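Local coordinates for uncharacterized protein (Desulfotomaculum acetoxidans, PDB 3U4Y) that is of unknown function but folds as a seven-bladed beta-propeller of the lactonase family, a relationship that by itself does not settle its activity, at residues Met110-Ile124 against Arg155-Thr167. Sequence-based numbering, arbitrary orientation.
Sequences MQSYSFLKNKFISTI and RFKIDADGVLFDT
Leu164 reaches from its strand into the hairpin 110-124. Its CB packs 3.9 Å from CD1 of Ile124, while CG faces the CB atoms of both Ser112 and Ser122, small residues that leave room for the branch. Beyond CG the two methyls divide: CD1 lies 3.6 Å from CG of Met110, and CD2 lies 3.8 Å from the selenium of this selenomethionine. The backbone N of Leu164 meanwhile points almost straight (175°) at Ser122 OG, in a weak hydrogen bond of 3.4 Å. Both hairpins are the outer strand pairs of successive four-stranded blades in the beta-propeller, and apolar side chains from the two sheets fill the interface. An alanine in place of Leu164 would probably open a gap beside Met110 CG and selenium and leave the unbranched selenomethionine chain freer to shift. That chain starts extended (chi1 165°) and bends at chi3, bringing CE over one face of the Phe156 ring toward its rim, with selenium oblique to the ring in a Met-aromatic contact. Ile124 instead meets the ring at its edge, CD1 lying 3.7 Å from CD1 of Phe156. At the turn 159-163, Ser112 OG donates to Gly162 O at 2.7 Å, tilted 34° from the carbonyl plane. Glycine suits this turn: at its positive phi a side chain would press on the preceding carbonyl O.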
# COMPACT_ATOMS: atom_id res chain seq x y z
N MSE A 110 12.14 -0.45 10.75
CA MSE A 110 10.77 -0.01 10.75
C MSE A 110 10.68 1.25 11.60
O MSE A 110 11.27 1.30 12.68
CB MSE A 110 9.86 -1.10 11.31
CG MSE A 110 8.48 -0.61 11.67
SE MSE A 110 7.31 -2.04 12.27
CE MSE A 110 7.32 -3.02 10.59
N GLN A 111 9.96 2.25 11.13
CA GLN A 111 9.94 3.55 11.79
C GLN A 111 8.53 4.08 11.87
O GLN A 111 7.80 4.05 10.87
CB GLN A 111 10.78 4.55 10.99
CG GLN A 111 12.19 4.09 10.66
CD GLN A 111 13.04 5.23 10.16
OE1 GLN A 111 13.59 6.00 10.95
NE2 GLN A 111 13.14 5.38 8.84
N SER A 112 8.15 4.58 13.06
CA SER A 112 6.86 5.24 13.26
C SER A 112 7.01 6.74 13.43
O SER A 112 8.02 7.22 13.92
CB SER A 112 6.14 4.70 14.49
OG SER A 112 6.75 5.19 15.66
N TYR A 113 5.96 7.47 13.06
CA TYR A 113 6.01 8.92 12.94
C TYR A 113 4.72 9.55 13.47
O TYR A 113 3.64 9.20 13.01
CB TYR A 113 6.22 9.24 11.46
CG TYR A 113 5.93 10.66 11.05
CD1 TYR A 113 6.93 11.63 11.08
CD2 TYR A 113 4.68 11.02 10.60
CE1 TYR A 113 6.67 12.93 10.69
CE2 TYR A 113 4.41 12.33 10.21
CZ TYR A 113 5.41 13.28 10.25
OH TYR A 113 5.13 14.56 9.86
N SER A 114 4.84 10.48 14.43
CA SER A 114 3.66 11.15 15.02
C SER A 114 3.14 12.33 14.20
O SER A 114 3.85 13.29 13.99
CB SER A 114 3.95 11.63 16.45
OG SER A 114 2.78 12.14 17.07
N PHE A 115 1.89 12.25 13.75
CA PHE A 115 1.28 13.33 12.97
C PHE A 115 1.03 14.56 13.82
O PHE A 115 0.95 15.68 13.31
CB PHE A 115 -0.06 12.87 12.43
CG PHE A 115 0.01 12.16 11.12
CD1 PHE A 115 -0.19 12.86 9.93
CD2 PHE A 115 0.22 10.80 11.06
CE1 PHE A 115 -0.15 12.21 8.71
CE2 PHE A 115 0.26 10.14 9.84
CZ PHE A 115 0.08 10.85 8.67
N LEU A 116 0.88 14.34 15.12
CA LEU A 116 0.62 15.43 16.05
C LEU A 116 1.92 16.18 16.29
O LEU A 116 1.99 17.40 16.15
CB LEU A 116 0.09 14.87 17.36
CG LEU A 116 -0.54 13.48 17.20
CD1 LEU A 116 -0.35 12.64 18.46
CD2 LEU A 116 -2.02 13.55 16.81
N LYS A 117 2.96 15.42 16.64
CA LYS A 117 4.26 15.97 16.98
C LYS A 117 5.09 16.25 15.73
O LYS A 117 6.11 16.93 15.79
CB LYS A 117 5.03 15.02 17.89
CG LYS A 117 4.20 14.48 19.06
CD LYS A 117 5.10 13.92 20.16
CE LYS A 117 4.72 14.51 21.51
NZ LYS A 117 5.84 14.49 22.50
N ASN A 118 4.63 15.73 14.59
CA ASN A 118 5.31 15.93 13.31
C ASN A 118 6.74 15.39 13.30
O ASN A 118 7.56 15.85 12.50
CB ASN A 118 5.31 17.41 12.91
CG ASN A 118 3.91 17.95 12.59
OD1 ASN A 118 3.60 18.21 11.44
ND2 ASN A 118 3.09 18.14 13.62
N LYS A 119 7.04 14.43 14.18
CA LYS A 119 8.36 13.80 14.29
C LYS A 119 8.30 12.26 14.29
O LYS A 119 7.22 11.67 14.34
CB LYS A 119 9.06 14.25 15.57
CG LYS A 119 8.46 15.46 16.25
CD LYS A 119 8.58 15.34 17.76
CE LYS A 119 8.06 13.98 18.25
NZ LYS A 119 8.07 13.87 19.73
N PHE A 120 9.47 11.61 14.26
CA PHE A 120 9.55 10.16 14.45
C PHE A 120 9.66 9.81 15.91
O PHE A 120 10.17 10.58 16.70
CB PHE A 120 10.71 9.52 13.71
CG PHE A 120 10.53 9.49 12.24
CD1 PHE A 120 9.98 8.40 11.63
CD2 PHE A 120 10.89 10.57 11.47
CE1 PHE A 120 9.79 8.37 10.26
CE2 PHE A 120 10.72 10.55 10.10
CZ PHE A 120 10.17 9.45 9.49
N ILE A 121 9.20 8.61 16.24
CA ILE A 121 8.96 8.23 17.62
C ILE A 121 9.74 6.99 17.97
O ILE A 121 10.35 6.90 19.03
CB ILE A 121 7.45 7.97 17.89
CG1 ILE A 121 6.68 9.29 17.95
CG2 ILE A 121 7.25 7.19 19.17
CD1 ILE A 121 5.63 9.33 19.05
N SER A 122 9.72 6.02 17.07
CA SER A 122 10.40 4.76 17.34
C SER A 122 11.07 4.20 16.11
O SER A 122 10.64 4.40 14.98
CB SER A 122 9.46 3.71 17.94
OG SER A 122 10.19 2.57 18.35
N THR A 123 12.15 3.48 16.36
CA THR A 123 12.88 2.82 15.31
C THR A 123 13.32 1.46 15.80
O THR A 123 13.86 1.31 16.90
CB THR A 123 14.08 3.67 14.87
OG1 THR A 123 13.63 5.00 14.56
CG2 THR A 123 14.74 3.06 13.65
N ILE A 124 13.04 0.44 15.00
CA ILE A 124 13.53 -0.90 15.29
C ILE A 124 14.01 -1.56 14.00
O ILE A 124 13.50 -1.29 12.91
CB ILE A 124 12.48 -1.78 16.04
CG1 ILE A 124 11.29 -2.16 15.15
CG2 ILE A 124 11.99 -1.08 17.31
CD1 ILE A 124 10.39 -3.16 15.79
N ARG A 155 5.34 -10.76 12.37
CA ARG A 155 4.35 -9.97 13.09
C ARG A 155 4.94 -8.94 14.05
O ARG A 155 5.66 -9.30 14.98
CB ARG A 155 3.42 -10.88 13.87
CG ARG A 155 2.93 -10.24 15.13
CD ARG A 155 2.00 -11.10 15.94
NE ARG A 155 1.42 -10.24 16.97
CZ ARG A 155 1.19 -10.60 18.22
NH1 ARG A 155 1.46 -11.82 18.64
NH2 ARG A 155 0.68 -9.71 19.06
N PHE A 156 4.59 -7.68 13.85
CA PHE A 156 5.05 -6.61 14.74
C PHE A 156 3.93 -5.93 15.53
O PHE A 156 2.75 -6.21 15.33
CB PHE A 156 5.82 -5.57 13.96
CG PHE A 156 7.12 -6.07 13.42
CD1 PHE A 156 8.32 -5.73 14.02
CD2 PHE A 156 7.13 -6.90 12.31
CE1 PHE A 156 9.52 -6.19 13.52
CE2 PHE A 156 8.33 -7.37 11.80
CZ PHE A 156 9.53 -7.01 12.41
N LYS A 157 4.33 -5.02 16.41
CA LYS A 157 3.40 -4.31 17.26
C LYS A 157 3.64 -2.80 17.26
O LYS A 157 4.78 -2.35 17.21
CB LYS A 157 3.52 -4.82 18.69
CG LYS A 157 2.22 -5.32 19.25
CD LYS A 157 1.21 -4.22 19.30
CE LYS A 157 0.41 -4.30 20.58
NZ LYS A 157 -0.49 -3.12 20.68
N ILE A 158 2.56 -2.04 17.32
CA ILE A 158 2.65 -0.61 17.64
C ILE A 158 1.64 -0.28 18.71
O ILE A 158 0.46 -0.63 18.58
CB ILE A 158 2.38 0.29 16.42
CG1 ILE A 158 2.51 1.76 16.82
CG2 ILE A 158 1.02 0.02 15.79
CD1 ILE A 158 2.51 2.73 15.64
N ASP A 159 2.08 0.38 19.77
CA ASP A 159 1.17 0.74 20.84
C ASP A 159 0.53 2.12 20.66
O ASP A 159 0.64 2.75 19.59
CB ASP A 159 1.84 0.61 22.21
CG ASP A 159 2.98 1.59 22.40
OD1 ASP A 159 2.95 2.68 21.78
OD2 ASP A 159 3.90 1.27 23.18
N ALA A 160 -0.16 2.56 21.72
CA ALA A 160 -0.87 3.84 21.77
C ALA A 160 0.07 5.03 21.59
O ALA A 160 -0.33 6.09 21.08
CB ALA A 160 -1.58 3.95 23.08
N ASP A 161 1.32 4.84 22.00
CA ASP A 161 2.37 5.86 21.93
C ASP A 161 3.12 5.89 20.60
O ASP A 161 3.79 6.87 20.31
CB ASP A 161 3.40 5.65 23.04
CG ASP A 161 2.83 5.90 24.42
OD1 ASP A 161 1.73 6.51 24.52
OD2 ASP A 161 3.49 5.49 25.40
N GLY A 162 3.06 4.82 19.82
CA GLY A 162 3.81 4.77 18.58
C GLY A 162 5.08 3.93 18.67
O GLY A 162 5.75 3.67 17.68
N VAL A 163 5.40 3.50 19.88
CA VAL A 163 6.50 2.59 20.10
C VAL A 163 6.28 1.27 19.34
O VAL A 163 5.21 0.67 19.41
CB VAL A 163 6.66 2.29 21.60
CG1 VAL A 163 8.05 1.81 21.91
CG2 VAL A 163 6.36 3.53 22.39
N LEU A 164 7.30 0.83 18.62
CA LEU A 164 7.23 -0.41 17.85
C LEU A 164 7.84 -1.57 18.63
O LEU A 164 8.72 -1.36 19.47
CB LEU A 164 7.96 -0.23 16.53
CG LEU A 164 7.40 0.88 15.64
CD1 LEU A 164 8.42 1.36 14.63
CD2 LEU A 164 6.16 0.40 14.94
N PHE A 165 7.36 -2.78 18.35
CA PHE A 165 7.83 -4.00 19.00
C PHE A 165 7.97 -5.13 18.00
O PHE A 165 7.23 -5.21 17.01
CB PHE A 165 6.88 -4.44 20.11
CG PHE A 165 6.71 -3.42 21.22
CD1 PHE A 165 7.43 -3.54 22.40
CD2 PHE A 165 5.83 -2.36 21.07
CE1 PHE A 165 7.28 -2.61 23.42
CE2 PHE A 165 5.68 -1.42 22.09
CZ PHE A 165 6.40 -1.55 23.26
N ASP A 166 8.92 -6.01 18.26
CA ASP A 166 9.13 -7.18 17.43
C ASP A 166 8.71 -8.42 18.21
O ASP A 166 9.30 -8.75 19.23
CB ASP A 166 10.60 -7.30 17.06
CG ASP A 166 10.84 -8.24 15.89
OD1 ASP A 166 9.93 -9.04 15.58
OD2 ASP A 166 11.93 -8.16 15.28
N THR A 167 7.68 -9.10 17.72
CA THR A 167 7.24 -10.35 18.34
C THR A 167 8.09 -11.54 17.88
O THR A 167 8.19 -12.54 18.58
CB THR A 167 5.76 -10.62 18.07
OG1 THR A 167 5.59 -11.02 16.71
CG2 THR A 167 4.95 -9.37 18.32